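Long-range contacts in sensor histidine kinase CitA (Klebsiella pneumoniae, PDB 1P0Z), which senses citrate through its periplasmic domain and, as the kinase of the CitA/CitB two-component system, induces the citrate-fermentation genes, probably by phosphorylating CitB: residues 51-56 with 117-122; 60-65 with 73-78. All blocks are in the same frame, centred on the assembly; numbering follows the deposited sequence.

Contact 1: 51-56 with 117-122; sequences TYITVG and GIVSVG. With FLC (citrate anion), chain K.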
loop_
_atom_site.group_PDB
_atom_site.type_symbol
_atom_site.label_atom_id
_atom_site.label_comp_id
_atom_site.label_asym_id
_atom_site.label_seq_id
_atom_site.Cartn_x
_atom_site.Cartn_y
_atom_site.Cartn_z
ATOM N N THR A 51 -5.194 -4.342 -8.145
ATOM C CA THR A 51 -4.677 -5.710 -8.191
ATOM C C THR A 51 -4.335 -6.209 -6.796
ATOM O O THR A 51 -4.570 -7.390 -6.457
ATOM C CB THR A 51 -3.376 -5.791 -9.014
ATOM O OG1 THR A 51 -3.608 -5.243 -10.295
ATOM C CG2 THR A 51 -2.940 -7.257 -9.205
ATOM N N TYR A 52 -3.787 -5.319 -5.974
ATOM C CA TYR A 52 -3.379 -5.710 -4.644
ATOM C C TYR A 52 -3.277 -4.532 -3.700
ATOM O O TYR A 52 -3.259 -3.374 -4.119
ATOM C CB TYR A 52 -1.985 -6.409 -4.691
ATOM C CG TYR A 52 -0.836 -5.521 -5.170
ATOM C CD1 TYR A 52 -0.202 -4.629 -4.306
ATOM C CD2 TYR A 52 -0.398 -5.576 -6.500
ATOM C CE1 TYR A 52 0.835 -3.797 -4.749
ATOM C CE2 TYR A 52 0.648 -4.782 -6.943
ATOM C CZ TYR A 52 1.258 -3.878 -6.049
ATOM O OH TYR A 52 2.275 -3.049 -6.454
ATOM N N ILE A 53 -3.177 -4.858 -2.409
ATOM C CA ILE A 53 -2.926 -3.851 -1.392
ATOM C C ILE A 53 -1.928 -4.515 -0.451
ATOM O O ILE A 53 -2.132 -5.662 -0.036
ATOM C CB ILE A 53 -4.185 -3.496 -0.560
ATOM C CG1 ILE A 53 -5.264 -2.952 -1.488
ATOM C CG2 ILE A 53 -3.797 -2.486 0.537
ATOM C CD1 ILE A 53 -6.608 -2.666 -0.787
ATOM N N THR A 54 -0.865 -3.789 -0.114
ATOM C CA THR A 54 0.136 -4.275 0.813
ATOM C C THR A 54 0.198 -3.303 1.987
ATOM O O THR A 54 0.108 -2.077 1.785
ATOM C CB THR A 54 1.561 -4.293 0.150
ATOM O OG1 THR A 54 1.591 -5.274 -0.896
ATOM C CG2 THR A 54 2.660 -4.635 1.211
ATOM N N VAL A 55 0.337 -3.836 3.210
ATOM C CA VAL A 55 0.475 -2.978 4.380
ATOM C C VAL A 55 1.784 -3.379 5.062
ATOM O O VAL A 55 2.043 -4.584 5.263
ATOM C CB VAL A 55 -0.668 -3.165 5.411
ATOM C CG1 VAL A 55 -0.393 -2.234 6.627
ATOM C CG2 VAL A 55 -2.039 -2.828 4.756
ATOM N N GLY A 56 2.614 -2.378 5.346
ATOM C CA GLY A 56 3.874 -2.678 6.016
ATOM C C GLY A 56 4.013 -1.904 7.322
ATOM O O GLY A 56 3.336 -0.889 7.532
ATOM N N GLY A 117 3.972 2.982 9.619
ATOM C CA GLY A 117 3.798 1.949 8.598
ATOM C C GLY A 117 3.504 2.569 7.241
ATOM O O GLY A 117 3.636 3.773 7.049
ATOM N N ILE A 118 3.069 1.728 6.307
ATOM C CA ILE A 118 2.833 2.191 4.935
ATOM C C ILE A 118 1.711 1.363 4.284
ATOM O O ILE A 118 1.528 0.185 4.570
ATOM C CB ILE A 118 4.151 2.024 4.109
ATOM C CG1 ILE A 118 3.976 2.515 2.666
ATOM C CG2 ILE A 118 4.618 0.543 4.147
ATOM C CD1 ILE A 118 5.338 2.529 1.863
ATOM N N VAL A 119 0.965 2.004 3.396
ATOM C CA VAL A 119 -0.047 1.289 2.607
ATOM C C VAL A 119 0.340 1.513 1.139
ATOM O O VAL A 119 0.693 2.626 0.749
ATOM C CB VAL A 119 -1.465 1.873 2.796
ATOM C CG1 VAL A 119 -2.446 1.227 1.786
ATOM C CG2 VAL A 119 -1.937 1.623 4.240
ATOM N N SER A 120 0.296 0.430 0.369
ATOM C CA SER A 120 0.614 0.503 -1.064
ATOM C C SER A 120 -0.562 -0.141 -1.790
ATOM O O SER A 120 -0.898 -1.299 -1.517
ATOM C CB SER A 120 1.897 -0.298 -1.360
ATOM O OG SER A 120 2.160 -0.292 -2.774
ATOM N N VAL A 121 -1.182 0.609 -2.700
ATOM C CA VAL A 121 -2.289 0.072 -3.488
ATOM C C VAL A 121 -1.729 -0.039 -4.904
ATOM O O VAL A 121 -1.268 0.941 -5.469
ATOM C CB VAL A 121 -3.496 1.026 -3.453
ATOM C CG1 VAL A 121 -4.546 0.587 -4.442
ATOM C CG2 VAL A 121 -4.050 1.086 -1.997
ATOM N N GLY A 122 -1.800 -1.225 -5.474
ATOM C CA GLY A 122 -1.175 -1.417 -6.775
ATOM C C GLY A 122 -2.056 -1.963 -7.879
ATOM O O GLY A 122 -3.002 -2.717 -7.633
HETATM C CAC FLC K . 4.228 -7.153 -4.950
HETATM C CA FLC K . 3.652 -5.809 -4.427
HETATM C CB FLC K . 4.737 -4.953 -3.614
HETATM C CBC FLC K . 5.174 -5.594 -2.246
HETATM C CG FLC K . 4.200 -3.454 -3.428
HETATM C CGC FLC K . 5.115 -2.448 -2.693
HETATM O OA1 FLC K . 4.603 -7.995 -4.152
HETATM O OA2 FLC K . 4.327 -7.223 -6.177
HETATM O OB1 FLC K . 4.310 -5.990 -1.460
HETATM O OB2 FLC K . 6.400 -5.614 -1.986
HETATM O OG1 FLC K . 6.350 -2.729 -2.490
HETATM O OG2 FLC K . 4.585 -1.425 -2.324
HETATM O OHB FLC K . 5.947 -4.793 -4.368
#
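Gly122 O takes two backbone donors from the opposing strand: Tyr52 N at 3.2 Å, and Thr51 N through a weak, strongly bent bond. Because Thr51 and Tyr52 both face Gly122, the start of the ladder is a classic beta bulge. From there the strands run antiparallel, at 172°, with further hydrogen-bonded pairs at Thr54–Ser120 and Gly56–Ile118. The Tyr52 side chain carries its ring back across Gly122: CG sits between the backbone N and the carbonyl carbon (chi1 64°), and Gly122 CA makes a CH-pi contact 3.8 Å from the ring centroid. Over the opposite face lies CA of a bound citrate, 3.5 Å from Tyr52 CE1, and Ser101 bonds the Tyr52 hydroxyl. Two more side chains on this face of the sheet grip the citrate, Ser120 OG donating to its OG2 at 2.7 Å and Thr54 OG1 to its OB1 at 2.9 Å. The ladder thus forms part of the floor of the ligand pocket of this periplasmic PAS domain. On the other face, Ile53 CG2 lies 4.1 Å from Val119 CG1, the two side chains pointing the same way. Helix 6-20 covers that apolar face through Ala16 and Ile19; strand 101-109 flanks 117-122, and strand 62-64 pairs with the outer side of 51-56.

Contact 2: 60-65 with 73-78; sequences GQRLYH and KSMEGG. With OMO (Mo(VI)(=O)(oh)2 cluster), chain N.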
loop_
_atom_site.group_PDB
_atom_site.type_symbol
_atom_site.label_atom_id
_atom_site.label_comp_id
_atom_site.label_asym_id
_atom_site.label_seq_id
_atom_site.Cartn_x
_atom_site.Cartn_y
_atom_site.Cartn_z
ATOM N N GLY A 60 9.101 -1.493 7.307
ATOM C CA GLY A 60 8.817 -2.063 6.002
ATOM C C GLY A 60 8.576 -3.564 6.015
ATOM O O GLY A 60 8.602 -4.210 4.956
ATOM N N GLN A 61 8.381 -4.136 7.198
ATOM C CA GLN A 61 8.056 -5.571 7.272
ATOM C C GLN A 61 6.542 -5.691 6.958
ATOM O O GLN A 61 5.735 -4.983 7.525
ATOM C CB GLN A 61 8.325 -6.128 8.685
ATOM C CG GLN A 61 8.019 -7.624 8.740
ATOM C CD GLN A 61 8.217 -8.204 10.136
ATOM O OE1 GLN A 61 7.255 -8.560 10.827
ATOM N NE2 GLN A 61 9.472 -8.288 10.557
ATOM N N ARG A 62 6.164 -6.591 6.055
ATOM C CA ARG A 62 4.746 -6.711 5.699
ATOM C C ARG A 62 3.844 -7.262 6.790
ATOM O O ARG A 62 4.143 -8.290 7.400
ATOM C CB ARG A 62 4.570 -7.559 4.435
ATOM C CG ARG A 62 5.306 -6.996 3.208
ATOM C CD ARG A 62 4.842 -7.762 1.940
ATOM N NE ARG A 62 5.690 -7.432 0.786
ATOM C CZ ARG A 62 6.863 -8.022 0.553
ATOM N NH1 ARG A 62 7.316 -8.977 1.382
ATOM N NH2 ARG A 62 7.594 -7.644 -0.482
ATOM N N LEU A 63 2.758 -6.532 7.037
ATOM C CA LEU A 63 1.735 -6.934 7.982
ATOM C C LEU A 63 0.557 -7.539 7.197
ATOM O O LEU A 63 -0.294 -8.240 7.763
ATOM C CB LEU A 63 1.252 -5.729 8.796
ATOM C CG LEU A 63 2.337 -5.001 9.584
ATOM C CD1 LEU A 63 1.750 -3.768 10.253
ATOM C CD2 LEU A 63 2.963 -5.946 10.612
ATOM N N TYR A 64 0.513 -7.249 5.886
ATOM C CA TYR A 64 -0.528 -7.782 5.018
ATOM C C TYR A 64 -0.046 -7.798 3.582
ATOM O O TYR A 64 0.610 -6.847 3.137
ATOM C CB TYR A 64 -1.812 -6.913 5.095
ATOM C CG TYR A 64 -2.933 -7.392 4.169
ATOM C CD1 TYR A 64 -2.969 -7.009 2.822
ATOM C CD2 TYR A 64 -3.963 -8.218 4.651
ATOM C CE1 TYR A 64 -4.011 -7.435 1.975
ATOM C CE2 TYR A 64 -5.007 -8.650 3.821
ATOM C CZ TYR A 64 -5.031 -8.253 2.491
ATOM O OH TYR A 64 -6.103 -8.620 1.723
ATOM N N HIS A 65 -0.363 -8.885 2.878
ATOM C CA HIS A 65 -0.055 -9.015 1.460
ATOM C C HIS A 65 -1.092 -10.000 0.916
ATOM O O HIS A 65 -1.644 -10.830 1.674
ATOM C CB HIS A 65 1.373 -9.550 1.258
ATOM C CG HIS A 65 1.872 -9.436 -0.151
ATOM N ND1 HIS A 65 1.555 -10.352 -1.141
ATOM C CD2 HIS A 65 2.696 -8.529 -0.726
ATOM C CE1 HIS A 65 2.171 -10.014 -2.261
ATOM N NE2 HIS A 65 2.870 -8.913 -2.039
ATOM N N LYS A 73 7.772 -10.801 5.857
ATOM C CA LYS A 73 8.978 -10.560 5.075
ATOM C C LYS A 73 9.072 -9.064 4.759
ATOM O O LYS A 73 8.059 -8.355 4.779
ATOM C CB LYS A 73 8.937 -11.388 3.796
ATOM C CG LYS A 73 9.014 -12.894 4.097
ATOM C CD LYS A 73 9.057 -13.739 2.839
ATOM C CE LYS A 73 9.071 -15.226 3.225
ATOM N NZ LYS A 73 8.944 -16.099 2.026
ATOM N N SER A 74 10.288 -8.590 4.500
ATOM C CA SER A 74 10.528 -7.168 4.221
ATOM C C SER A 74 10.167 -6.731 2.810
ATOM O O SER A 74 10.328 -7.490 1.863
ATOM C CB SER A 74 12.007 -6.853 4.457
ATOM O OG SER A 74 12.303 -5.486 4.189
ATOM N N MET A 75 9.686 -5.495 2.690
ATOM C CA MET A 75 9.385 -4.893 1.375
ATOM C C MET A 75 10.768 -4.436 0.905
ATOM O O MET A 75 11.302 -3.450 1.415
ATOM C CB MET A 75 8.436 -3.701 1.561
ATOM C CG MET A 75 7.029 -4.165 1.958
ATOM S SD MET A 75 5.978 -2.820 2.503
ATOM C CE MET A 75 5.524 -2.044 0.870
ATOM N N GLU A 76 11.336 -5.163 -0.063
ATOM C CA GLU A 76 12.689 -4.882 -0.535
ATOM C C GLU A 76 12.769 -4.185 -1.873
ATOM O O GLU A 76 13.849 -4.037 -2.448
ATOM C CB GLU A 76 13.461 -6.205 -0.602
ATOM C CG GLU A 76 13.730 -6.789 0.774
ATOM C CD GLU A 76 14.746 -5.969 1.540
ATOM O OE1 GLU A 76 15.876 -5.802 1.032
ATOM O OE2 GLU A 76 14.434 -5.487 2.648
ATOM N N GLY A 77 11.623 -3.723 -2.371
ATOM C CA GLY A 77 11.614 -3.064 -3.671
ATOM C C GLY A 77 12.393 -1.774 -3.744
ATOM O O GLY A 77 12.827 -1.377 -4.832
ATOM N N GLY A 78 12.584 -1.112 -2.608
ATOM C CA GLY A 78 13.329 0.132 -2.616
ATOM C C GLY A 78 12.548 1.392 -2.920
ATOM O O GLY A 78 13.127 2.474 -2.980
HETATM O OM1 OMO N . 8.586 -5.891 -3.864
HETATM MO MO OMO N . 7.705 -4.337 -3.280
HETATM O OR1 OMO N . 8.263 -3.223 -4.455
HETATM O OM2 OMO N . 8.671 -3.966 -1.877
HETATM O O HOH W 1 10.270 -7.000 -1.926
#
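The Arg62 side chain runs past Lys73, Ser74 and Met75. Its CB lies 3.6 Å from Lys73 O, the same oxygen that accepts a nearly straight bond from Arg62 N (2.9 Å, 177° at the hydrogen). CG turns away from the carbonyl carbon to stand beside the backbone N (chi1 -59°), which brings it 3.5 Å from Met75 CG as the two side chains pass each other at a slant. From CG to NE the chain is extended, and NE still lies close to Met75 CG. CZ then passes the peptide after Ser74, so that one face of the guanidinium is covered by Met75 CA, offset toward the rim, while Lys73 CB and OM1 of the oxomolybdenum cluster lie in its plane at the edge.

The backbones themselves meet in a single bridge between Gln61 and Ser74, completed by Met75 N donating to Gly60 O at 2.8 Å. In this PAS-type sensor domain, the bridge joins the loop after edge strand 62-64 back to the residues leading into that strand, beside the citrate pocket, to which Arg62 and His65 contribute as experimentally established citrate-binding residues.

At the tip, Arg62 NH2 donates to the bound citrate and, weakly, to a water. That water also accepts from Glu76 N at 2.8 Å and donates to OM1, linking the arginine to the cluster, whose OM2 receives Gly77 N at 3.0 Å. Arg62 NH1 lies 3.4 Å from Ser74 O and forms a long, weak ion pair with Glu70. Nearby, within the 73-78 segment, Ser74 OG donates to the anti lone pair of Glu76 OE2. Arg94 and Arg103 hold the cluster from strands 90-96 and 101-109.

After the N-terminal helices the chain enters strand 52-57, the first half of contact 1, and turns directly into strand 62-64. Contact 2 then closes a short loop, with only seven residues between its segments, before helix 81-86 and strands 90-96 and 101-109. Contact 1 closes last, when strand 115-124 returns to the middle of the sheet, so contact 2 is nested inside the larger loop. The two join through strands 52-57 and 62-64, neighbours in the sheet: Val55 O lies 2.7 Å from Leu63 N. Contact 1 joins the middle strand, 115-124, to its neighbour 52-57, contact 2 fastens the loop beyond the edge strand, and both contribute residues to the same citrate pocket.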